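Local structure of ribosomal-protein-alanine acetyltransferase (Clostridium acetobutylicum, 3DNS) at residues 22-27 / 33-38; 51-56 / 62-67; 84-89 / 95-100. The protein probably transfers acetyl groups to N-terminal alanines of proteins as a RimJ-type acetyltransferase, the present chain being its N-terminal GNAT-type domain. All blocks are in the same frame, centred on the assembly; numbering follows the deposited sequence.

How the contacts relate
All three contacts reach one mixed sheet and follow one another in series along the chain. Contact 1 lies within it, the hairpin of strands 21-26 and 31-41. Contact 2 packs helix 61-78 on the next strand, 46-53, and contact 3 packs the short helix 95-99 on strand 83-89. The centres of contacts 1 and 2 are about 9 Å apart and those of contacts 2 and 3 about 10 Å, while contacts 1 and 3 lie about 15 Å apart and do not touch. Strands 31-41, 46-53 and 83-89 are consecutive in the sheet, so the contacts step across the domain, from contacts 1 and 2, which touch the second subunit, to contact 3, whose segments no other chain of the assembly touches.

Contact 1. Residues 22-27 / 33-38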
ATOM      1  N   TYR A  22       0.532  -7.730  12.241  1.00 22.62           N
ATOM      2  CA  TYR A  22       1.400  -6.568  12.431  1.00 22.69           C
ATOM      3  C   TYR A  22       1.376  -5.727  11.206  1.00 22.34           C
ATOM      4  O   TYR A  22       1.385  -6.251  10.086  1.00 23.87           O
ATOM      5  CB  TYR A  22       2.847  -6.973  12.701  1.00 22.60           C
ATOM      6  CG  TYR A  22       2.994  -7.820  13.905  1.00 21.94           C
ATOM      7  CD1 TYR A  22       3.479  -7.303  15.077  1.00 21.77           C
ATOM      8  CD2 TYR A  22       2.642  -9.186  13.856  1.00 22.70           C
ATOM      9  CE1 TYR A  22       3.603  -8.117  16.212  1.00 23.09           C
ATOM     10  CE2 TYR A  22       2.766  -9.964  14.928  1.00 23.45           C
ATOM     11  CZ  TYR A  22       3.240  -9.448  16.117  1.00 21.45           C
ATOM     12  OH  TYR A  22       3.314 -10.313  17.203  1.00 25.02           O
ATOM     13  N   LEU A  23       1.413  -4.431  11.428  1.00 21.34           N
ATOM     14  CA  LEU A  23       1.352  -3.420  10.380  1.00 20.51           C
ATOM     15  C   LEU A  23       2.766  -2.937  10.102  1.00 19.81           C
ATOM     16  O   LEU A  23       3.490  -2.525  11.049  1.00 18.71           O
ATOM     17  CB  LEU A  23       0.508  -2.261  10.886  1.00 19.97           C
ATOM     18  CG  LEU A  23       0.261  -1.101   9.937  1.00 22.19           C
ATOM     19  CD1 LEU A  23      -0.682  -1.566   8.790  1.00 26.58           C
ATOM     20  CD2 LEU A  23      -0.370   0.083  10.719  1.00 21.49           C
ATOM     21  N   ILE A  24       3.153  -2.945   8.822  1.00 18.85           N
ATOM     22  CA  ILE A  24       4.430  -2.303   8.403  1.00 18.76           C
ATOM     23  C   ILE A  24       4.151  -0.945   7.751  1.00 18.22           C
ATOM     24  O   ILE A  24       3.386  -0.855   6.835  1.00 17.46           O
ATOM     25  CB  ILE A  24       5.247  -3.181   7.376  1.00 18.26           C
ATOM     26  CG1 ILE A  24       5.182  -4.666   7.756  1.00 18.27           C
ATOM     27  CG2 ILE A  24       6.680  -2.604   7.158  1.00 17.41           C
ATOM     28  CD1 ILE A  24       5.596  -5.693   6.638  1.00 17.11           C
ATOM     29  N   THR A  25       4.809   0.102   8.231  1.00 19.22           N
ATOM     30  CA  THR A  25       4.662   1.460   7.646  1.00 19.13           C
ATOM     31  C   THR A  25       6.032   2.100   7.425  1.00 20.69           C
ATOM     32  O   THR A  25       7.057   1.600   7.956  1.00 20.59           O
ATOM     33  CB  THR A  25       3.819   2.408   8.537  1.00 18.06           C
ATOM     34  OG1 THR A  25       4.455   2.537   9.781  1.00 19.59           O
ATOM     35  CG2 THR A  25       2.450   1.828   8.794  1.00 15.01           C
ATOM     36  N   ASP A  26       6.062   3.202   6.666  1.00 22.54           N
ATOM     37  CA  ASP A  26       7.300   3.985   6.625  1.00 24.58           C
ATOM     38  C   ASP A  26       7.230   5.093   7.661  1.00 24.21           C
ATOM     39  O   ASP A  26       6.270   5.158   8.386  1.00 22.65           O
ATOM     40  CB  ASP A  26       7.639   4.483   5.195  1.00 25.48           C
ATOM     41  CG  ASP A  26       6.597   5.421   4.582  1.00 25.41           C
ATOM     42  OD1 ASP A  26       5.777   6.033   5.296  1.00 21.61           O
ATOM     43  OD2 ASP A  26       6.668   5.573   3.319  1.00 27.59           O
ATOM     44  N   LYS A  27       8.233   5.964   7.708  1.00 25.25           N
ATOM     45  CA  LYS A  27       8.291   7.000   8.722  1.00 26.67           C
ATOM     46  C   LYS A  27       7.195   8.095   8.661  1.00 26.63           C
ATOM     47  O   LYS A  27       7.014   8.809   9.633  1.00 26.63           O
ATOM     48  CB  LYS A  27       9.698   7.640   8.751  1.00 27.17           C
ATOM     49  CG  LYS A  27      10.635   6.935   9.693  1.00 28.28           C
ATOM     50  CD  LYS A  27      11.935   7.704   9.893  1.00 29.79           C
ATOM     51  CE  LYS A  27      12.712   7.175  11.126  1.00 32.33           C
ATOM     52  NZ  LYS A  27      12.573   5.677  11.315  1.00 34.27           N
ATOM     53  N   GLY A  33       2.876  -2.814   4.088  1.00 20.64           N
ATOM     54  CA  GLY A  33       2.295  -4.141   4.118  1.00 20.12           C
ATOM     55  C   GLY A  33       1.982  -4.627   5.508  1.00 19.87           C
ATOM     56  O   GLY A  33       1.917  -3.828   6.493  1.00 18.76           O
ATOM     57  N   ARG A  34       1.779  -5.935   5.606  1.00 19.51           N
ATOM     58  CA  ARG A  34       1.387  -6.519   6.883  1.00 20.80           C
ATOM     59  C   ARG A  34       2.044  -7.866   7.084  1.00 20.28           C
ATOM     60  O   ARG A  34       2.414  -8.520   6.137  1.00 20.96           O
ATOM     61  CB  ARG A  34      -0.123  -6.707   6.932  1.00 21.45           C
ATOM     62  CG  ARG A  34      -0.902  -5.461   7.001  1.00 22.56           C
ATOM     63  CD  ARG A  34      -2.377  -5.740   6.874  1.00 22.67           C
ATOM     64  NE  ARG A  34      -3.100  -4.491   7.120  1.00 26.68           N
ATOM     65  CZ  ARG A  34      -3.154  -3.516   6.232  1.00 26.11           C
ATOM     66  NH1 ARG A  34      -3.810  -2.401   6.503  1.00 25.26           N
ATOM     67  NH2 ARG A  34      -2.558  -3.672   5.048  1.00 27.30           N
ATOM     68  N   ILE A  35       2.252  -8.232   8.330  1.00 20.50           N
ATOM     69  CA  ILE A  35       2.798  -9.531   8.675  1.00 20.90           C
ATOM     70  C   ILE A  35       1.694 -10.249   9.399  1.00 20.99           C
ATOM     71  O   ILE A  35       1.028  -9.646  10.246  1.00 20.25           O
ATOM     72  CB  ILE A  35       4.074  -9.387   9.550  1.00 20.95           C
ATOM     73  CG1 ILE A  35       5.294  -9.051   8.668  1.00 22.93           C
ATOM     74  CG2 ILE A  35       4.361 -10.665  10.347  1.00 19.15           C
ATOM     75  CD1 ILE A  35       6.458  -8.454   9.473  1.00 21.48           C
ATOM     76  N   PHE A  36       1.491 -11.531   9.048  1.00 21.19           N
ATOM     77  CA  PHE A  36       0.508 -12.379   9.677  1.00 19.82           C
ATOM     78  C   PHE A  36       1.196 -13.596  10.196  1.00 20.67           C
ATOM     79  O   PHE A  36       1.746 -14.363   9.412  1.00 20.54           O
ATOM     80  CB  PHE A  36      -0.562 -12.834   8.644  1.00 20.08           C
ATOM     81  CG  PHE A  36      -1.302 -11.721   8.017  1.00 20.76           C
ATOM     82  CD1 PHE A  36      -2.454 -11.216   8.589  1.00 24.16           C
ATOM     83  CD2 PHE A  36      -0.822 -11.118   6.885  1.00 23.81           C
ATOM     84  CE1 PHE A  36      -3.149 -10.142   8.002  1.00 22.16           C
ATOM     85  CE2 PHE A  36      -1.509 -10.082   6.305  1.00 21.79           C
ATOM     86  CZ  PHE A  36      -2.669  -9.591   6.864  1.00 22.67           C
ATOM     87  N   ILE A  37       1.137 -13.825  11.501  1.00 20.96           N
ATOM     88  CA  ILE A  37       1.732 -15.055  12.067  1.00 21.59           C
ATOM     89  C   ILE A  37       0.790 -16.238  11.772  1.00 21.29           C
ATOM     90  O   ILE A  37      -0.368 -16.200  12.117  1.00 20.67           O
ATOM     91  CB  ILE A  37       2.026 -14.952  13.581  1.00 21.39           C
ATOM     92  CG1 ILE A  37       2.894 -13.700  13.900  1.00 23.78           C
ATOM     93  CG2 ILE A  37       2.698 -16.246  14.104  1.00 20.09           C
ATOM     94  CD1 ILE A  37       4.234 -13.738  13.285  1.00 21.11           C
ATOM     95  N   VAL A  38       1.331 -17.261  11.132  1.00 21.12           N
ATOM     96  CA  VAL A  38       0.596 -18.419  10.609  1.00 21.60           C
ATOM     97  C   VAL A  38       0.821 -19.598  11.546  1.00 21.73           C
ATOM     98  O   VAL A  38      -0.144 -20.272  11.902  1.00 22.24           O
ATOM     99  CB  VAL A  38       0.937 -18.674   9.085  1.00 22.62           C
ATOM    100  CG1 VAL A  38       0.413 -19.964   8.568  1.00 23.80           C
ATOM    101  CG2 VAL A  38       0.372 -17.491   8.211  1.00 22.06           C
TER
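Tyr22, Leu23 and Ile24 pair with Ile35, Arg34 and Gly33, the strand axes running antiparallel at 155° and approaching to 4.6 Å. Tyr22 and Ile35 form a hydrogen-bonded pair: Tyr22 N meets Ile35 O at 2.8 Å, and Ile35 N returns a bond to Tyr22 O. Ile24 and Gly33 are the next such pair, but less even, since Ile24 N reaches Gly33 O at 2.8 Å whereas Gly33 N is bonded only weakly to Ile24 O at 3.4 Å. The connection is a beta hairpin within the GNAT-type sheet, and in its turn Asp26 OD1 accepts bonds from the backbone N of Tyr28 and of Ile30. Tyr22, Ile24 and Ile35 share the face of the sheet that meets helix 61-78 through Ile67 and Phe71. On it, Ile24 CD1 lies 3.9 Å from Ile35 CG1, the two side chains crossing at about a right angle. The Tyr22 ring presents its edge, with Ile37 CG1 3.9 Å from CE2 and Ile35 O in the ring plane. On the other face Leu23 and Arg34 point the same way. Leu23 swings CG away from its own N (chi1 -178°), which brings CD1 over one face of the guanidinium, offset toward its rim and 4.0 Å from Arg34 NH1. The charged end has Tyr54 OH as partner of NH2, and NH1 makes a weak hydrogen bond to Lys55 O of the second subunit.

Contact 2. Residues 51-56 / 62-67; sequences MKIYKQ and TYIKEI
Ile67 N donates to Tyr63 O at 2.8 Å, a backbone bond of helix 61-78 that helps fix the turn from which Ile67 points at strand 46-53 and Ile64 sends its end there. No hydrogen bond crosses between 51-56 and 62-67, and the strand and helix axes approach only to 12.0 Å, so side chains alone span the gap. Met51, selenomethionine in this crystal, runs extended until it bends at its third torsion (chi3 72°). The bend separates its two contacts: SE lies 4.1 Å from Ile67 CG2, and CE turns to Ile64 CG2 at 4.2 Å, both approaches being slanted. One turn nearer the start of the helix, Ile53 and Ile64 meet tip to tip, CD1 of Ile53 standing 3.9 Å from CD1 of Ile64. Strand and helix are the first two elements of a beta-alpha-beta unit completed by strand 83-89. In GNAT enzymes the loop between this strand and helix commonly holds the acetyl-CoA pyrophosphate, so the loop after Ile53 probably occupies the corresponding place. From helix 95-99, Phe97 also touches Met51 and Pro96 touches Ile64. With methyl groups and a selenium meeting across the gap, the helix is held here by dispersion and the exclusion of water, not by directional bonds.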
HETATM    1  N   MSE A  51       4.047 -12.625   4.813  1.00 18.29           N
HETATM    2  CA  MSE A  51       4.295 -11.193   4.685  1.00 20.31           C
HETATM    3  C   MSE A  51       3.667 -10.679   3.406  1.00 20.27           C
HETATM    4  O   MSE A  51       3.981 -11.136   2.347  1.00 21.71           O
HETATM    5  CB  MSE A  51       5.756 -10.868   4.684  1.00 19.24           C
HETATM    6  CG  MSE A  51       6.023  -9.361   4.621  1.00 20.54           C
HETATM    7 SE   MSE A  51       7.972  -8.918   4.864  0.80 28.82          SE
HETATM    8  CE  MSE A  51       8.572  -9.557   3.134  1.00 22.50           C
ATOM      9  N   LYS A  52       2.691  -9.813   3.545  1.00 21.51           N
ATOM     10  CA  LYS A  52       2.011  -9.215   2.412  1.00 23.88           C
ATOM     11  C   LYS A  52       2.663  -7.858   2.220  1.00 23.55           C
ATOM     12  O   LYS A  52       2.926  -7.139   3.190  1.00 23.62           O
ATOM     13  CB  LYS A  52       0.517  -9.067   2.691  1.00 23.82           C
ATOM     14  CG  LYS A  52      -0.193 -10.427   2.748  1.00 26.57           C
ATOM     15  CD  LYS A  52      -1.702 -10.250   2.767  1.00 27.74           C
ATOM     16  CE  LYS A  52      -2.412 -11.577   2.775  1.00 30.41           C
ATOM     17  NZ  LYS A  52      -1.906 -12.363   1.596  1.00 36.92           N
ATOM     18  N   ILE A  53       2.996  -7.548   0.978  1.00 24.30           N
ATOM     19  CA  ILE A  53       3.572  -6.251   0.618  1.00 25.47           C
ATOM     20  C   ILE A  53       2.725  -5.717  -0.469  1.00 26.30           C
ATOM     21  O   ILE A  53       2.432  -6.450  -1.405  1.00 26.37           O
ATOM     22  CB  ILE A  53       5.036  -6.331   0.088  1.00 25.50           C
ATOM     23  CG1 ILE A  53       5.967  -6.952   1.134  1.00 26.10           C
ATOM     24  CG2 ILE A  53       5.523  -4.963  -0.238  1.00 24.57           C
ATOM     25  CD1 ILE A  53       6.153  -6.055   2.438  1.00 24.25           C
ATOM     26  N   TYR A  54       2.307  -4.466  -0.342  1.00 27.07           N
ATOM     27  CA  TYR A  54       1.438  -3.861  -1.339  1.00 28.12           C
ATOM     28  C   TYR A  54       2.215  -3.796  -2.656  1.00 27.97           C
ATOM     29  O   TYR A  54       3.454  -3.643  -2.681  1.00 28.64           O
ATOM     30  CB  TYR A  54       0.980  -2.460  -0.912  1.00 28.70           C
ATOM     31  CG  TYR A  54      -0.206  -2.408   0.067  1.00 30.97           C
ATOM     32  CD1 TYR A  54      -1.314  -3.266  -0.091  1.00 32.56           C
ATOM     33  CD2 TYR A  54      -0.256  -1.467   1.106  1.00 28.92           C
ATOM     34  CE1 TYR A  54      -2.393  -3.198   0.736  1.00 31.39           C
ATOM     35  CE2 TYR A  54      -1.353  -1.437   1.984  1.00 28.45           C
ATOM     36  CZ  TYR A  54      -2.403  -2.307   1.775  1.00 28.99           C
ATOM     37  OH  TYR A  54      -3.504  -2.324   2.568  1.00 30.20           O
ATOM     38  N   LYS A  55       1.505  -3.923  -3.749  1.00 27.58           N
ATOM     39  CA  LYS A  55       2.146  -3.876  -5.063  1.00 28.01           C
ATOM     40  C   LYS A  55       2.784  -2.505  -5.253  1.00 26.77           C
ATOM     41  O   LYS A  55       2.119  -1.484  -5.163  1.00 27.25           O
ATOM     42  CB  LYS A  55       1.145  -4.233  -6.199  1.00 27.62           C
ATOM     43  CG  LYS A  55       1.811  -4.460  -7.582  1.00 27.86           C
ATOM     44  CD  LYS A  55       0.778  -4.968  -8.573  1.00 29.45           C
ATOM     45  CE  LYS A  55       1.337  -5.524  -9.894  1.00 30.91           C
ATOM     46  NZ  LYS A  55       0.258  -6.201 -10.728  1.00 31.84           N
ATOM     47  N   GLN A  56       4.090  -2.487  -5.493  1.00 26.68           N
ATOM     48  CA  GLN A  56       4.844  -1.248  -5.523  1.00 26.40           C
ATOM     49  C   GLN A  56       5.016  -0.759  -6.940  1.00 27.11           C
ATOM     50  O   GLN A  56       5.220  -1.561  -7.849  1.00 28.10           O
ATOM     51  CB  GLN A  56       6.205  -1.441  -4.861  1.00 26.20           C
ATOM     52  CG  GLN A  56       6.144  -1.809  -3.406  1.00 25.03           C
ATOM     53  CD  GLN A  56       5.455  -0.788  -2.535  1.00 22.25           C
ATOM     54  OE1 GLN A  56       4.622  -1.131  -1.725  1.00 24.30           O
ATOM     55  NE2 GLN A  56       5.840   0.459  -2.653  1.00 21.74           N
ATOM     56  N   THR A  62      15.566  -2.045  -0.627  1.00 25.58           N
ATOM     57  CA  THR A  62      16.301  -1.640   0.554  1.00 25.76           C
ATOM     58  C   THR A  62      15.355  -1.687   1.759  1.00 25.44           C
ATOM     59  O   THR A  62      15.778  -1.988   2.873  1.00 26.01           O
ATOM     60  CB  THR A  62      16.886  -0.172   0.453  1.00 25.56           C
ATOM     61  OG1 THR A  62      17.631   0.001  -0.752  1.00 27.26           O
ATOM     62  CG2 THR A  62      17.794   0.131   1.619  1.00 24.33           C
ATOM     63  N   TYR A  63      14.085  -1.355   1.541  1.00 25.75           N
ATOM     64  CA  TYR A  63      13.090  -1.296   2.637  1.00 26.14           C
ATOM     65  C   TYR A  63      12.696  -2.686   3.071  1.00 25.13           C
ATOM     66  O   TYR A  63      12.652  -2.993   4.253  1.00 24.24           O
ATOM     67  CB  TYR A  63      11.852  -0.465   2.236  1.00 27.94           C
ATOM     68  CG  TYR A  63      11.998   1.022   2.503  1.00 29.17           C
ATOM     69  CD1 TYR A  63      13.083   1.753   2.007  1.00 32.44           C
ATOM     70  CD2 TYR A  63      11.049   1.704   3.281  1.00 30.84           C
ATOM     71  CE1 TYR A  63      13.209   3.165   2.259  1.00 30.06           C
ATOM     72  CE2 TYR A  63      11.161   3.077   3.539  1.00 30.62           C
ATOM     73  CZ  TYR A  63      12.239   3.801   3.031  1.00 30.44           C
ATOM     74  OH  TYR A  63      12.295   5.143   3.319  1.00 29.23           O
ATOM     75  N   ILE A  64      12.430  -3.551   2.101  1.00 25.30           N
ATOM     76  CA  ILE A  64      12.130  -4.950   2.401  1.00 23.70           C
ATOM     77  C   ILE A  64      13.243  -5.592   3.210  1.00 23.19           C
ATOM     78  O   ILE A  64      12.973  -6.286   4.174  1.00 22.79           O
ATOM     79  CB  ILE A  64      11.854  -5.724   1.125  1.00 24.48           C
ATOM     80  CG1 ILE A  64      10.652  -5.107   0.362  1.00 25.67           C
ATOM     81  CG2 ILE A  64      11.550  -7.189   1.409  1.00 23.94           C
ATOM     82  CD1 ILE A  64       9.573  -4.687   1.273  1.00 28.66           C
ATOM     83  N   LYS A  65      14.489  -5.385   2.781  1.00 22.80           N
ATOM     84  CA  LYS A  65      15.666  -5.866   3.512  1.00 23.10           C
ATOM     85  C   LYS A  65      15.648  -5.385   4.958  1.00 21.26           C
ATOM     86  O   LYS A  65      15.998  -6.155   5.877  1.00 20.07           O
ATOM     87  CB  LYS A  65      16.988  -5.420   2.854  1.00 22.53           C
ATOM     88  CG  LYS A  65      17.496  -6.372   1.794  1.00 26.06           C
ATOM     89  CD  LYS A  65      18.864  -5.957   1.194  1.00 26.25           C
ATOM     90  CE  LYS A  65      18.753  -5.402  -0.227  1.00 28.82           C
ATOM     91  NZ  LYS A  65      20.078  -5.478  -0.975  1.00 29.43           N
ATOM     92  N   GLU A  66      15.311  -4.121   5.149  1.00 20.47           N
ATOM     93  CA  GLU A  66      15.243  -3.562   6.500  1.00 20.53           C
ATOM     94  C   GLU A  66      14.133  -4.241   7.293  1.00 20.76           C
ATOM     95  O   GLU A  66      14.310  -4.619   8.466  1.00 22.23           O
ATOM     96  CB  GLU A  66      15.040  -2.052   6.469  1.00 20.51           C
ATOM     97  CG  GLU A  66      14.864  -1.438   7.851  1.00 21.77           C
ATOM     98  CD  GLU A  66      14.841   0.069   7.807  1.00 21.69           C
ATOM     99  OE1 GLU A  66      15.829   0.671   7.394  1.00 27.73           O
ATOM    100  OE2 GLU A  66      13.834   0.660   8.186  1.00 24.53           O
ATOM    101  N   ILE A  67      12.974  -4.410   6.682  1.00 19.64           N
ATOM    102  CA  ILE A  67      11.846  -4.982   7.419  1.00 18.94           C
ATOM    103  C   ILE A  67      12.230  -6.383   7.924  1.00 18.90           C
ATOM    104  O   ILE A  67      12.050  -6.736   9.071  1.00 18.81           O
ATOM    105  CB  ILE A  67      10.560  -5.004   6.510  1.00 19.49           C
ATOM    106  CG1 ILE A  67      10.095  -3.565   6.210  1.00 17.70           C
ATOM    107  CG2 ILE A  67       9.412  -5.862   7.117  1.00 18.30           C
ATOM    108  CD1 ILE A  67       9.211  -3.413   4.948  1.00 17.57           C
TER

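Contact 3. Residues 84-89 / 95-100; sequences VNIIVD and QPFVEL
This is a small apolar contact between strand and helix, in which Phe97 of the short helix 95-99 rests on Ile86 and Val88 of strand 83-89, where the last strand of the beta-alpha-beta unit of the GNAT-type domain meets the short helix that follows it. The evidence is a summed buried surface of 124 Å² and a CA-CA separation of 9.7 Å between Ile86 and Phe97, with no hydrogen bond between the segments. Ile86 and Val88, two residues apart, point from the strand toward the helix, while Ile87 between them points away. Ile86 comes in obliquely at the ring edge, near its plane: CD1 is 4.0 Å from Phe97 CE1, and its CG2 branch lies 4.1 Å from the same carbon. Val88 and Phe97 point at each other from opposite directions, the Val88 CG1 branch 3.8 Å from Phe97 CZ. Only the far end of the ring, CE1 and CZ, thus does the touching. Phe97 reaches the strand because its CG is anti to the carbonyl carbon (chi1 -72°), and the two aliphatic side chains take up adjacent carbons of its rim. On the side of the helix away from the strand, Gln95 NE2 bonds to Glu99 OE2 at 3.2 Å, a link one turn along; the acceptor lies in the plane of the amide but is met from above the carboxylate plane. The backbone repeats that spacing, Glu99 N donating to Gln95 O at 2.9 Å. Other aromatic rings hold Phe97 as well, Phe124 of strand 117-127 stacked with it and Phe102 meeting it edge-to-face. Around them, Leu68 of helix 61-78 and Phe49 of strand 46-53 pack on Ile86, Phe124 packs on Val88, and helix 95-99 touches helix 61-78 where Pro96 meets Asn61.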
ATOM      1  N   VAL A  84      12.793 -19.647  11.575  1.00 18.95           N
ATOM      2  CA  VAL A  84      11.803 -18.791  11.032  1.00 18.49           C
ATOM      3  C   VAL A  84      11.532 -19.164   9.544  1.00 18.39           C
ATOM      4  O   VAL A  84      12.454 -19.310   8.727  1.00 17.39           O
ATOM      5  CB  VAL A  84      12.249 -17.313  11.154  1.00 18.84           C
ATOM      6  CG1 VAL A  84      11.295 -16.391  10.417  1.00 20.11           C
ATOM      7  CG2 VAL A  84      12.395 -16.889  12.673  1.00 17.87           C
ATOM      8  N   ASN A  85      10.261 -19.319   9.213  1.00 18.75           N
ATOM      9  CA  ASN A  85       9.803 -19.401   7.817  1.00 18.79           C
ATOM     10  C   ASN A  85       8.881 -18.242   7.415  1.00 18.19           C
ATOM     11  O   ASN A  85       8.098 -17.768   8.191  1.00 17.33           O
ATOM     12  CB  ASN A  85       9.065 -20.706   7.538  1.00 19.16           C
ATOM     13  CG  ASN A  85      10.002 -21.835   7.346  1.00 23.45           C
ATOM     14  OD1 ASN A  85      10.598 -22.313   8.317  1.00 24.99           O
ATOM     15  ND2 ASN A  85      10.208 -22.229   6.085  1.00 23.03           N
ATOM     16  N   ILE A  86       9.021 -17.825   6.167  1.00 18.81           N
ATOM     17  CA  ILE A  86       8.315 -16.669   5.581  1.00 18.82           C
ATOM     18  C   ILE A  86       7.650 -17.132   4.264  1.00 18.96           C
ATOM     19  O   ILE A  86       8.276 -17.732   3.394  1.00 18.23           O
ATOM     20  CB  ILE A  86       9.213 -15.507   5.290  1.00 17.70           C
ATOM     21  CG1 ILE A  86      10.117 -15.224   6.517  1.00 20.46           C
ATOM     22  CG2 ILE A  86       8.308 -14.299   4.902  1.00 16.89           C
ATOM     23  CD1 ILE A  86      11.087 -13.912   6.477  1.00 18.08           C
ATOM     24  N   ILE A  87       6.344 -16.893   4.202  1.00 20.55           N
ATOM     25  CA  ILE A  87       5.503 -17.138   3.044  1.00 20.00           C
ATOM     26  C   ILE A  87       5.233 -15.781   2.436  1.00 20.71           C
ATOM     27  O   ILE A  87       4.719 -14.862   3.108  1.00 18.38           O
ATOM     28  CB  ILE A  87       4.136 -17.705   3.488  1.00 20.55           C
ATOM     29  CG1 ILE A  87       4.297 -18.979   4.333  1.00 21.02           C
ATOM     30  CG2 ILE A  87       3.253 -17.930   2.266  1.00 19.66           C
ATOM     31  CD1 ILE A  87       3.045 -19.507   4.926  1.00 20.11           C
ATOM     32  N   VAL A  88       5.547 -15.662   1.154  1.00 21.76           N
ATOM     33  CA  VAL A  88       5.338 -14.430   0.378  1.00 22.77           C
ATOM     34  C   VAL A  88       4.847 -14.760  -1.022  1.00 23.96           C
ATOM     35  O   VAL A  88       5.218 -15.783  -1.619  1.00 23.96           O
ATOM     36  CB  VAL A  88       6.627 -13.572   0.198  1.00 23.80           C
ATOM     37  CG1 VAL A  88       7.030 -12.929   1.460  1.00 25.61           C
ATOM     38  CG2 VAL A  88       7.783 -14.389  -0.342  1.00 24.71           C
ATOM     39  N   ASP A  89       3.980 -13.905  -1.518  1.00 25.15           N
ATOM     40  CA  ASP A  89       3.505 -13.943  -2.895  1.00 26.35           C
ATOM     41  C   ASP A  89       4.722 -13.863  -3.785  1.00 27.79           C
ATOM     42  O   ASP A  89       5.670 -13.129  -3.472  1.00 27.88           O
ATOM     43  CB  ASP A  89       2.544 -12.750  -3.097  1.00 27.07           C
ATOM     44  CG  ASP A  89       2.096 -12.577  -4.492  1.00 28.36           C
ATOM     45  OD1 ASP A  89       2.835 -12.986  -5.398  1.00 31.01           O
ATOM     46  OD2 ASP A  89       0.982 -12.045  -4.673  1.00 31.85           O
ATOM     47  N   GLN A  95      14.963 -10.895  -4.209  1.00 31.74           N
ATOM     48  CA  GLN A  95      16.333 -10.429  -4.077  1.00 31.52           C
ATOM     49  C   GLN A  95      16.718 -10.126  -2.625  1.00 31.05           C
ATOM     50  O   GLN A  95      17.768 -10.601  -2.143  1.00 29.83           O
ATOM     51  CB  GLN A  95      16.491  -9.217  -4.990  1.00 31.51           C
ATOM     52  CG  GLN A  95      17.604  -8.269  -4.657  1.00 32.82           C
ATOM     53  CD  GLN A  95      17.663  -7.128  -5.644  1.00 34.48           C
ATOM     54  OE1 GLN A  95      16.641  -6.783  -6.252  1.00 39.68           O
ATOM     55  NE2 GLN A  95      18.853  -6.530  -5.823  1.00 37.40           N
ATOM     56  N   PRO A  96      15.869  -9.364  -1.896  1.00 30.10           N
ATOM     57  CA  PRO A  96      16.234  -9.067  -0.529  1.00 30.15           C
ATOM     58  C   PRO A  96      16.419 -10.335   0.298  1.00 29.58           C
ATOM     59  O   PRO A  96      17.297 -10.394   1.133  1.00 29.77           O
ATOM     60  CB  PRO A  96      15.045  -8.243   0.001  1.00 30.18           C
ATOM     61  CG  PRO A  96      14.362  -7.717  -1.200  1.00 31.38           C
ATOM     62  CD  PRO A  96      14.564  -8.785  -2.244  1.00 31.56           C
ATOM     63  N   PHE A  97      15.593 -11.348   0.064  1.00 29.71           N
ATOM     64  CA  PHE A  97      15.668 -12.585   0.840  1.00 29.44           C
ATOM     65  C   PHE A  97      16.979 -13.312   0.586  1.00 29.59           C
ATOM     66  O   PHE A  97      17.645 -13.829   1.513  1.00 32.03           O
ATOM     67  CB  PHE A  97      14.537 -13.521   0.472  1.00 29.24           C
ATOM     68  CG  PHE A  97      13.220 -13.075   0.953  1.00 29.44           C
ATOM     69  CD1 PHE A  97      12.755 -13.485   2.187  1.00 25.62           C
ATOM     70  CD2 PHE A  97      12.417 -12.242   0.144  1.00 30.50           C
ATOM     71  CE1 PHE A  97      11.520 -13.044   2.645  1.00 29.07           C
ATOM     72  CE2 PHE A  97      11.210 -11.809   0.588  1.00 30.43           C
ATOM     73  CZ  PHE A  97      10.741 -12.221   1.844  1.00 30.27           C
ATOM     74  N   VAL A  98      17.343 -13.403  -0.676  1.00 29.71           N
ATOM     75  CA  VAL A  98      18.562 -14.134  -1.053  1.00 29.61           C
ATOM     76  C   VAL A  98      19.810 -13.373  -0.532  1.00 29.09           C
ATOM     77  O   VAL A  98      20.772 -13.974  -0.044  1.00 29.21           O
ATOM     78  CB  VAL A  98      18.549 -14.439  -2.606  1.00 29.88           C
ATOM     79  CG1 VAL A  98      19.802 -15.171  -3.083  1.00 29.91           C
ATOM     80  CG2 VAL A  98      17.298 -15.281  -2.942  1.00 30.98           C
ATOM     81  N   GLU A  99      19.784 -12.051  -0.616  1.00 29.15           N
ATOM     82  CA  GLU A  99      20.910 -11.243  -0.140  1.00 28.56           C
ATOM     83  C   GLU A  99      21.091 -11.280   1.397  1.00 28.23           C
ATOM     84  O   GLU A  99      22.182 -11.036   1.908  1.00 28.02           O
ATOM     85  CB  GLU A  99      20.740  -9.797  -0.634  1.00 28.43           C
ATOM     86  CG  GLU A  99      20.811  -9.718  -2.158  1.00 28.53           C
ATOM     87  CD  GLU A  99      20.572  -8.325  -2.724  1.00 29.30           C
ATOM     88  OE1 GLU A  99      20.060  -7.450  -1.993  1.00 29.92           O
ATOM     89  OE2 GLU A  99      20.898  -8.110  -3.912  1.00 25.38           O
ATOM     90  N   LEU A 100      20.018 -11.556   2.138  1.00 27.40           N
ATOM     91  CA  LEU A 100      20.124 -11.665   3.582  1.00 26.99           C
ATOM     92  C   LEU A 100      20.475 -13.101   4.011  1.00 27.53           C
ATOM     93  O   LEU A 100      20.713 -13.347   5.184  1.00 28.06           O
ATOM     94  CB  LEU A 100      18.839 -11.200   4.238  1.00 26.97           C
ATOM     95  CG  LEU A 100      18.533  -9.722   4.109  1.00 27.20           C
ATOM     96  CD1 LEU A 100      17.078  -9.448   4.610  1.00 24.39           C
ATOM     97  CD2 LEU A 100      19.550  -8.914   4.954  1.00 28.88           C
TER